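Local structure of anopheles gambiae adenosine kinase (3LOO) at residues A[261-264]-A[265-268]; A[322-325]-A[326-329]; A[331-334]-A[335-339]. The protein catalyses transfer of a phosphate from ATP to adenosine, giving AMP and ADP. One frame throughout, in Å; residues are numbered along the deposited sequence.

In the fold
All three contacts are local and come in series along the chain: contacts 2 and 3 lie within helices, whereas contact 1 joins the last turn of helix 256-264 to the loop after it. Contact 2, on helix 315-328, is mostly buried and chiefly apolar; contact 3, at the start of helix 333-350, is partly buried and adds charged and hydroxyl side chains on its outer side. Their centres lie about 8 Å apart, and Phe323 and Gln326 of contact 2 pack on Cys336 of contact 3, so the two helices meet here. Contact 1 stands apart, with its nearest atoms about 12 Å from either of the others, and depends mainly on backbone bonds and one loose aliphatic touch.

Contact 1: A[261-264]-A[265-268]; sequences KRIA and ALPK
Residues 261-264 and 265-268 meet as the last turn of helix 256-264 meets the loop that leads to strand 276-281, and backbone bonds rather than side chains carry most of this local contact. Leu266 N bonds to Ile263 O at 3.1 Å, nearly straight at the hydrogen (164°), although the donor sits well above the carbonyl plane, 60° out of it. One residue earlier, Ala265 N has two weak bonds, to Lys261 O at 3.0 Å and to Arg262 O at 3.3 Å, both bent at the hydrogen. The CB of Ala265 lies against Lys261 O. Leu266 then folds back on the helix: its CG stands anti to its own carbonyl carbon (chi1 -72°), which sets CD1 beside Ile263. There CD1 comes 3.6 Å from Ile263 O and 4.4 Å from Ile263 CG2, a loose aliphatic touch. On the sheet side, Ile263 and Ala264 pack on Val277 of strand 276-281, while the amine of Lys261 forms a salt bridge with Asp294. The guanidinium of Arg275 collects the carbonyl oxygens of Ala264, Leu266 and Pro267, tying the helix end and the first loop residues to the residue just ahead of strand 276-281. The contact thus lies on the return leg of a beta-alpha-beta crossover, in which helices 239-248 and 256-264 join the parallel neighbouring strands 234-238 and 276-281.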
loop_
_atom_site.group_PDB
_atom_site.type_symbol
_atom_site.label_atom_id
_atom_site.label_comp_id
_atom_site.label_asym_id
_atom_site.label_seq_id
_atom_site.Cartn_x
_atom_site.Cartn_y
_atom_site.Cartn_z
ATOM N N LYS A 261 10.508 7.264 16.512
ATOM C CA LYS A 261 10.641 8.596 17.116
ATOM C C LYS A 261 11.416 9.551 16.227
ATOM O O LYS A 261 11.007 10.699 16.062
ATOM C CB LYS A 261 11.294 8.519 18.507
ATOM C CG LYS A 261 10.495 7.692 19.509
ATOM C CD LYS A 261 11.367 7.296 20.723
ATOM C CE LYS A 261 10.494 7.110 21.933
ATOM N NZ LYS A 261 11.171 6.243 22.960
ATOM N N ARG A 262 12.544 9.091 15.678
ATOM C CA ARG A 262 13.359 9.923 14.803
ATOM C C ARG A 262 12.580 10.330 13.554
ATOM O O ARG A 262 12.630 11.493 13.144
ATOM C CB ARG A 262 14.658 9.203 14.340
ATOM C CG ARG A 262 15.707 8.863 15.398
ATOM C CD ARG A 262 16.719 9.979 15.629
ATOM N NE ARG A 262 17.822 10.098 14.655
ATOM C CZ ARG A 262 18.980 9.406 14.681
ATOM N NH1 ARG A 262 19.222 8.439 15.578
ATOM N NH2 ARG A 262 19.896 9.663 13.763
ATOM N N ILE A 263 11.905 9.374 12.917
ATOM C CA ILE A 263 11.091 9.722 11.734
ATOM C C ILE A 263 9.964 10.724 12.112
ATOM O O ILE A 263 9.755 11.727 11.417
ATOM C CB ILE A 263 10.459 8.481 11.084
ATOM C CG1 ILE A 263 11.541 7.481 10.593
ATOM C CG2 ILE A 263 9.473 8.910 9.961
ATOM C CD1 ILE A 263 10.939 6.024 10.350
ATOM N N ALA A 264 9.267 10.433 13.209
ATOM C CA ALA A 264 8.138 11.264 13.667
ATOM C C ALA A 264 8.604 12.716 13.890
ATOM O O ALA A 264 7.851 13.649 13.605
ATOM C CB ALA A 264 7.502 10.708 14.932
ATOM N N ALA A 265 9.861 12.879 14.334
ATOM C CA ALA A 265 10.376 14.197 14.731
ATOM C C ALA A 265 10.916 15.013 13.581
ATOM O O ALA A 265 11.292 16.154 13.782
ATOM C CB ALA A 265 11.439 14.059 15.871
ATOM N N LEU A 266 10.933 14.468 12.366
ATOM C CA LEU A 266 11.426 15.206 11.222
ATOM C C LEU A 266 10.624 16.476 10.959
ATOM O O LEU A 266 9.417 16.522 11.238
ATOM C CB LEU A 266 11.455 14.329 9.956
ATOM C CG LEU A 266 12.511 13.213 9.831
ATOM C CD1 LEU A 266 12.093 12.214 8.755
ATOM C CD2 LEU A 266 13.895 13.787 9.506
ATOM N N PRO A 267 11.278 17.512 10.391
ATOM C CA PRO A 267 10.585 18.754 10.044
ATOM C C PRO A 267 9.300 18.471 9.270
ATOM O O PRO A 267 9.259 17.574 8.440
ATOM C CB PRO A 267 11.592 19.467 9.131
ATOM C CG PRO A 267 12.936 19.012 9.677
ATOM C CD PRO A 267 12.728 17.586 10.105
ATOM N N LYS A 268 8.260 19.246 9.547
ATOM C CA LYS A 268 6.938 18.982 9.019
ATOM C C LYS A 268 6.386 20.300 8.537
ATOM O O LYS A 268 6.414 21.283 9.264
ATOM C CB LYS A 268 6.054 18.407 10.119
ATOM C CG LYS A 268 4.663 17.996 9.629
ATOM C CD LYS A 268 3.993 17.066 10.593
ATOM C CE LYS A 268 2.786 16.370 9.962
ATOM N NZ LYS A 268 1.936 17.356 9.287
#

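Contact 2: A[322-325]-A[326-329]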
loop_
_atom_site.group_PDB
_atom_site.type_symbol
_atom_site.label_atom_id
_atom_site.label_comp_id
_atom_site.label_asym_id
_atom_site.label_seq_id
_atom_site.Cartn_x
_atom_site.Cartn_y
_atom_site.Cartn_z
ATOM N N GLY A 322 -8.318 -0.972 7.081
ATOM C CA GLY A 322 -9.099 -0.918 8.329
ATOM C C GLY A 322 -8.893 0.426 9.021
ATOM O O GLY A 322 -9.847 1.062 9.478
ATOM N N PHE A 323 -7.630 0.847 9.102
ATOM C CA PHE A 323 -7.247 2.145 9.668
ATOM C C PHE A 323 -7.958 3.295 8.960
ATOM O O PHE A 323 -8.536 4.200 9.624
ATOM C CB PHE A 323 -5.715 2.341 9.588
ATOM C CG PHE A 323 -5.225 3.674 10.139
ATOM C CD1 PHE A 323 -4.671 3.746 11.425
ATOM C CD2 PHE A 323 -5.306 4.831 9.384
ATOM C CE1 PHE A 323 -4.215 4.962 11.957
ATOM C CE2 PHE A 323 -4.837 6.045 9.891
ATOM C CZ PHE A 323 -4.291 6.118 11.186
ATOM N N LEU A 324 -7.919 3.277 7.632
ATOM C CA LEU A 324 -8.501 4.378 6.817
ATOM C C LEU A 324 -10.045 4.383 6.945
ATOM O O LEU A 324 -10.658 5.437 6.926
ATOM C CB LEU A 324 -8.122 4.239 5.334
ATOM C CG LEU A 324 -6.663 4.570 4.953
ATOM C CD1 LEU A 324 -6.421 4.155 3.538
ATOM C CD2 LEU A 324 -6.414 6.073 5.092
ATOM N N ALA A 325 -10.663 3.208 7.034
ATOM C CA ALA A 325 -12.123 3.150 7.215
ATOM C C ALA A 325 -12.571 3.911 8.488
ATOM O O ALA A 325 -13.650 4.546 8.518
ATOM C CB ALA A 325 -12.585 1.711 7.255
ATOM N N GLN A 326 -11.776 3.820 9.554
ATOM C CA GLN A 326 -12.124 4.504 10.795
ATOM C C GLN A 326 -11.730 5.959 10.764
ATOM O O GLN A 326 -12.411 6.787 11.365
ATOM C CB GLN A 326 -11.536 3.806 12.021
ATOM C CG GLN A 326 -12.072 2.389 12.187
ATOM C CD GLN A 326 -13.604 2.304 12.087
ATOM O OE1 GLN A 326 -14.324 3.199 12.526
ATOM N NE2 GLN A 326 -14.100 1.217 11.513
ATOM N N LEU A 327 -10.641 6.267 10.051
ATOM C CA LEU A 327 -10.131 7.626 9.966
ATOM C C LEU A 327 -11.160 8.509 9.261
ATOM O O LEU A 327 -11.391 9.651 9.676
ATOM C CB LEU A 327 -8.808 7.665 9.171
ATOM C CG LEU A 327 -8.081 9.013 9.150
ATOM C CD1 LEU A 327 -7.531 9.359 10.544
ATOM C CD2 LEU A 327 -6.932 9.075 8.091
ATOM N N LEU A 328 -11.745 7.971 8.189
ATOM C CA LEU A 328 -12.785 8.645 7.417
ATOM C C LEU A 328 -14.045 8.917 8.257
ATOM O O LEU A 328 -14.752 9.863 7.991
ATOM C CB LEU A 328 -13.123 7.862 6.125
ATOM C CG LEU A 328 -12.313 8.252 4.867
ATOM C CD1 LEU A 328 -10.804 8.182 5.092
ATOM C CD2 LEU A 328 -12.698 7.386 3.664
ATOM N N GLN A 329 -14.286 8.091 9.276
ATOM C CA GLN A 329 -15.405 8.255 10.190
ATOM C C GLN A 329 -14.996 9.058 11.428
ATOM O O GLN A 329 -15.666 8.960 12.452
ATOM C CB GLN A 329 -15.918 6.868 10.595
ATOM C CG GLN A 329 -16.482 6.100 9.405
ATOM C CD GLN A 329 -17.022 4.764 9.779
ATOM O OE1 GLN A 329 -16.301 3.758 9.823
ATOM N NE2 GLN A 329 -18.307 4.725 10.039
#
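Leu327 lies one helical turn beyond Phe323, and its side chain leans back toward the ring. Its CB sits over the backbone of the preceding turn, 3.5 Å from Phe323 O and 3.7 Å from Leu324 O. From there CG stands anti to the backbone N (chi1 -173°), and CD2 is the branch that makes the apolar contact, 4.1 Å from Phe323 CE2. The two side chains cross at a slant. The same methyl also comes 4.3 Å from Leu324 CD2, so it bridges two residues of the turn before. Beneath this touch Leu327 N bonds to Phe323 O at 3.0 Å, with the donor in the carbonyl plane. Leu328 N follows with a straighter bond to Leu324 O (166°), and Leu328 CD1 lies 3.3 Å from that same oxygen. Beyond the helix, Phe323 meets Phe236 edge to face and packs on Cys336 and Ile337 of helix 333-350, while Leu324 and Leu327 reach Met209 of strand 207-211. Phe323 O and Leu324 O are the well-formed acceptors, but Gln326 N is shared weakly between Gly322 O and Phe323 O: bonding is already uneven near this helix end, where leucines against the strand and the ring against helix 333-350 add hydrophobic packing.

Contact 3: A[331-334]-A[335-339]; sequences RTVD and VCIKC
Val335 packs beneath Arg331, a methyl set against both the aliphatic CB and the flat guanidinium. Its CG1 lies 3.8 Å from Arg331 CB and also stands over the centre of one guanidinium face, 4.1 Å above the plane. Arg331 gets there by bending at chi2 and chi3, which curls the chain back across the valine. On another side of the helix, Val333 and Ile337 lie side by side and point the same way, with Val333 CG2 meeting Ile337 CD1 at 3.8 Å; both also pack on Leu288 of strand 284-290. The backbone bonds are those of a regular alpha-helix getting under way: Cys336 N to Thr332 O at 3.0 Å, in the carbonyl plane, then Ile337 N to Val333 O and Lys338 N to Asp334 O, each with its donor tilted from that plane. Thr332 occupies the N-cap position of helix 333-350, the last long helix of this pfkB-family chain, yet its side chain makes no capping bond. Instead its OG1 lies 2.5 Å from Asp334 OD1, doubtfully short for a hydrogen bond. The CG of Asp334 sits between the backbone N and the carbonyl carbon (chi1 62°), which places it 3.2 Å from Val335 N. Among the charges, Asp334 OD2 and Lys338 NZ form a long salt bridge at 4.0 Å, and the extended lysine chain runs over Asp334 O, with CG 3.2 Å from it. On the inner side, Cys336 packs against Gln326 of helix 315-328.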
loop_
_atom_site.group_PDB
_atom_site.type_symbol
_atom_site.label_atom_id
_atom_site.label_comp_id
_atom_site.label_asym_id
_atom_site.label_seq_id
_atom_site.Cartn_x
_atom_site.Cartn_y
_atom_site.Cartn_z
ATOM N N ARG A 331 -12.772 8.643 13.747
ATOM C CA ARG A 331 -12.529 7.969 15.023
ATOM C C ARG A 331 -11.105 8.267 15.480
ATOM O O ARG A 331 -10.303 8.748 14.679
ATOM C CB ARG A 331 -12.781 6.478 14.877
ATOM C CG ARG A 331 -14.160 6.208 14.241
ATOM C CD ARG A 331 -15.326 6.569 15.187
ATOM N NE ARG A 331 -15.970 5.318 15.603
ATOM C CZ ARG A 331 -15.951 4.797 16.825
ATOM N NH1 ARG A 331 -15.353 5.417 17.830
ATOM N NH2 ARG A 331 -16.558 3.642 17.037
ATOM N N THR A 332 -10.782 8.026 16.747
ATOM C CA THR A 332 -9.432 8.350 17.231
ATOM C C THR A 332 -8.475 7.276 16.749
ATOM O O THR A 332 -8.903 6.195 16.361
ATOM C CB THR A 332 -9.338 8.415 18.767
ATOM O OG1 THR A 332 -9.855 7.201 19.289
ATOM C CG2 THR A 332 -10.174 9.602 19.331
ATOM N N VAL A 333 -7.183 7.565 16.839
ATOM C CA VAL A 333 -6.136 6.713 16.290
ATOM C C VAL A 333 -6.185 5.292 16.868
ATOM O O VAL A 333 -5.921 4.340 16.158
ATOM C CB VAL A 333 -4.735 7.378 16.459
ATOM C CG1 VAL A 333 -4.338 7.529 17.941
ATOM C CG2 VAL A 333 -3.675 6.628 15.682
ATOM N N ASP A 334 -6.533 5.150 18.146
ATOM C CA ASP A 334 -6.552 3.828 18.766
ATOM C C ASP A 334 -7.632 2.958 18.162
ATOM O O ASP A 334 -7.444 1.753 17.989
ATOM C CB ASP A 334 -6.709 3.927 20.295
ATOM C CG ASP A 334 -8.024 4.598 20.718
ATOM O OD1 ASP A 334 -8.185 5.809 20.467
ATOM O OD2 ASP A 334 -8.908 3.910 21.289
ATOM N N VAL A 335 -8.766 3.570 17.834
ATOM C CA VAL A 335 -9.818 2.855 17.129
ATOM C C VAL A 335 -9.389 2.565 15.668
ATOM O O VAL A 335 -9.705 1.526 15.129
ATOM C CB VAL A 335 -11.168 3.652 17.167
ATOM C CG1 VAL A 335 -12.250 3.006 16.243
ATOM C CG2 VAL A 335 -11.668 3.750 18.637
ATOM N N CYS A 336 -8.711 3.504 15.030
ATOM C CA CYS A 336 -8.230 3.267 13.650
ATOM C C CYS A 336 -7.314 2.066 13.617
ATOM O O CYS A 336 -7.450 1.216 12.749
ATOM C CB CYS A 336 -7.532 4.501 13.100
ATOM S SG CYS A 336 -8.687 5.881 12.947
ATOM N N ILE A 337 -6.416 1.979 14.595
ATOM C CA ILE A 337 -5.434 0.883 14.627
ATOM C C ILE A 337 -6.086 -0.466 14.966
ATOM O O ILE A 337 -5.739 -1.499 14.367
ATOM C CB ILE A 337 -4.251 1.206 15.560
ATOM C CG1 ILE A 337 -3.437 2.355 14.941
ATOM C CG2 ILE A 337 -3.380 -0.101 15.881
ATOM C CD1 ILE A 337 -2.408 3.002 15.876
ATOM N N LYS A 338 -7.015 -0.458 15.930
ATOM C CA LYS A 338 -7.732 -1.703 16.294
ATOM C C LYS A 338 -8.540 -2.215 15.097
ATOM O O LYS A 338 -8.556 -3.411 14.824
ATOM C CB LYS A 338 -8.634 -1.495 17.521
ATOM C CG LYS A 338 -7.879 -1.286 18.831
ATOM C CD LYS A 338 -8.774 -0.671 19.915
ATOM C CE LYS A 338 -8.177 -0.886 21.296
ATOM N NZ LYS A 338 -8.782 0.047 22.307
ATOM N N CYS A 339 -9.193 -1.326 14.355
ATOM C CA CYS A 339 -9.864 -1.776 13.126
ATOM C C CYS A 339 -8.878 -2.364 12.105
ATOM O O CYS A 339 -9.190 -3.346 11.434
ATOM C CB CYS A 339 -10.689 -0.656 12.499
ATOM S SG CYS A 339 -11.696 -1.216 11.090
#